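Local atomic coordinates of putative amidohydrolase (Unidentified, PDB entry 3MKV), a protein that probably hydrolyses dipeptides that end in proline, acting as a zinc-dependent prolidase of the amidohydrolase superfamily. Residues 313-318 with 348-353. Residues are numbered along the deposited sequence; the frame is centred on the assembly and turned at random.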
loop_
_atom_site.group_PDB
_atom_site.type_symbol
_atom_site.label_atom_id
_atom_site.label_comp_id
_atom_site.label_asym_id
_atom_site.label_seq_id
_atom_site.Cartn_x
_atom_site.Cartn_y
_atom_site.Cartn_z
ATOM N N ILE A 313 -40.435 -31.543 -15.378
ATOM C CA ILE A 313 -39.311 -31.738 -16.290
ATOM C C ILE A 313 -38.194 -32.588 -15.676
ATOM O O ILE A 313 -37.644 -33.477 -16.333
ATOM C CB ILE A 313 -38.722 -30.373 -16.761
ATOM C CG1 ILE A 313 -39.686 -29.670 -17.721
ATOM C CG2 ILE A 313 -37.336 -30.543 -17.407
ATOM C CD1 ILE A 313 -39.211 -28.294 -18.160
ATOM N N MET A 314 -37.860 -32.322 -14.417
ATOM C CA MET A 314 -36.730 -33.006 -13.782
ATOM C C MET A 314 -37.071 -34.435 -13.410
ATOM O O MET A 314 -36.221 -35.324 -13.483
ATOM C CB MET A 314 -36.220 -32.229 -12.561
ATOM C CG MET A 314 -35.299 -31.058 -12.913
ATOM S SD MET A 314 -34.759 -30.070 -11.499
ATOM C CE MET A 314 -36.228 -29.130 -11.102
ATOM N N LYS A 315 -38.318 -34.655 -13.004
ATOM C CA LYS A 315 -38.776 -36.002 -12.671
ATOM C C LYS A 315 -38.768 -36.884 -13.918
ATOM O O LYS A 315 -38.199 -37.976 -13.928
ATOM C CB LYS A 315 -40.183 -35.955 -12.080
ATOM C CG LYS A 315 -40.758 -37.321 -11.782
ATOM C CD LYS A 315 -42.164 -37.211 -11.228
ATOM C CE LYS A 315 -42.749 -38.585 -10.892
ATOM N NZ LYS A 315 -44.061 -38.470 -10.173
ATOM N N ARG A 316 -39.403 -36.385 -14.970
ATOM C CA ARG A 316 -39.425 -37.052 -16.257
ATOM C C ARG A 316 -38.015 -37.469 -16.656
ATOM O O ARG A 316 -37.808 -38.533 -17.240
ATOM C CB ARG A 316 -40.015 -36.104 -17.302
ATOM C CG ARG A 316 -40.372 -36.738 -18.639
ATOM C CD ARG A 316 -40.908 -35.667 -19.580
ATOM N NE ARG A 316 -42.069 -34.994 -19.000
ATOM C CZ ARG A 316 -42.291 -33.683 -19.056
ATOM N NH1 ARG A 316 -41.422 -32.878 -19.659
ATOM N NH2 ARG A 316 -43.380 -33.174 -18.495
ATOM N N ALA A 317 -37.043 -36.625 -16.333
ATOM C CA ALA A 317 -35.652 -36.892 -16.684
ATOM C C ALA A 317 -34.956 -37.855 -15.718
ATOM O O ALA A 317 -33.879 -38.384 -16.018
ATOM C CB ALA A 317 -34.885 -35.590 -16.776
ATOM N N GLY A 318 -35.568 -38.081 -14.560
ATOM C CA GLY A 318 -34.963 -38.940 -13.547
ATOM C C GLY A 318 -33.853 -38.220 -12.800
ATOM O O GLY A 318 -32.880 -38.835 -12.344
ATOM N N PRO A 348 -46.463 -37.526 -1.969
ATOM C CA PRO A 348 -46.027 -37.225 -0.601
ATOM C C PRO A 348 -44.790 -38.030 -0.223
ATOM O O PRO A 348 -44.005 -37.598 0.616
ATOM C CB PRO A 348 -47.223 -37.651 0.253
ATOM C CG PRO A 348 -48.401 -37.565 -0.671
ATOM C CD PRO A 348 -47.888 -37.896 -2.042
ATOM N N ALA A 349 -44.623 -39.194 -0.843
ATOM C CA ALA A 349 -43.456 -40.030 -0.594
ATOM C C ALA A 349 -42.222 -39.503 -1.312
ATOM O O ALA A 349 -41.124 -39.519 -0.748
ATOM C CB ALA A 349 -43.730 -41.463 -1.010
ATOM N N GLU A 350 -42.400 -39.053 -2.556
ATOM C CA GLU A 350 -41.292 -38.508 -3.343
ATOM C C GLU A 350 -40.677 -37.301 -2.656
ATOM O O GLU A 350 -39.453 -37.165 -2.611
ATOM C CB GLU A 350 -41.739 -38.123 -4.751
ATOM C CG GLU A 350 -41.685 -39.260 -5.745
ATOM C CD GLU A 350 -42.601 -39.035 -6.949
ATOM O OE1 GLU A 350 -43.575 -38.242 -6.842
ATOM O OE2 GLU A 350 -42.347 -39.661 -8.004
ATOM N N VAL A 351 -41.519 -36.427 -2.109
ATOM C CA VAL A 351 -40.994 -35.232 -1.467
ATOM C C VAL A 351 -40.328 -35.542 -0.131
ATOM O O VAL A 351 -39.380 -34.857 0.257
ATOM C CB VAL A 351 -42.048 -34.118 -1.291
ATOM C CG1 VAL A 351 -43.202 -34.300 -2.274
ATOM C CG2 VAL A 351 -42.536 -34.073 0.138
ATOM N N ILE A 352 -40.802 -36.565 0.577
ATOM C CA ILE A 352 -40.157 -36.921 1.839
ATOM C C ILE A 352 -38.799 -37.549 1.575
ATOM O O ILE A 352 -37.851 -37.344 2.331
ATOM C CB ILE A 352 -40.993 -37.876 2.711
ATOM C CG1 ILE A 352 -42.007 -37.100 3.554
ATOM C CG2 ILE A 352 -40.071 -38.642 3.662
ATOM C CD1 ILE A 352 -43.152 -36.556 2.765
ATOM N N ALA A 353 -38.717 -38.312 0.491
ATOM C CA ALA A 353 -37.463 -38.901 0.056
ATOM C C ALA A 353 -36.482 -37.766 -0.176
ATOM O O ALA A 353 -35.289 -37.876 0.099
ATOM C CB ALA A 353 -37.682 -39.685 -1.219
#
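The carboxylate of E350 is the flat group here, and the ammonium end of K315 reaches it from beyond the two oxygens instead of resting on a face: NZ sits slightly out of the plane, nearer OE2 than OE1, with CE farther off on the same side. The resulting salt bridge spans helices 307-317 and 348-362 in the TIM-barrel fold of the amidohydrolase family.

Its geometry is lopsided. NZ is 3.0 Å from OE2 and 3.4 Å from OE1, and both hydrogen bonds are weak. For the shorter one the cause is visible in the CE-NZ-OE2 angle of about 80°, well below tetrahedral; CE itself comes within 3.1 Å of OE2, which therefore meets the end of the lysine partly from the side.

Reach explains why a single pair does the work. The CA atoms of K315 and E350 are 10.0 Å apart, and K315 covers a little under half of that gap although fully stretched, with CG anti to the backbone N (chi1 177°) and every later torsion near 180°. E350, also extended beyond CG, reaches out to meet it at roughly a right angle. Just 75 Å² is buried, and K315 is exposed, as expected of a surface link in which solvent probably screens the charges.

E350 has a second, local role: OE1 accepts the backbone N of S347, the residue just before helix 348-362. On the opposing helix, R316 forms a salt bridge with D260, and a Schellman motif closes the C-terminal end, where G318 N donates to K315 O at 2.7 Å.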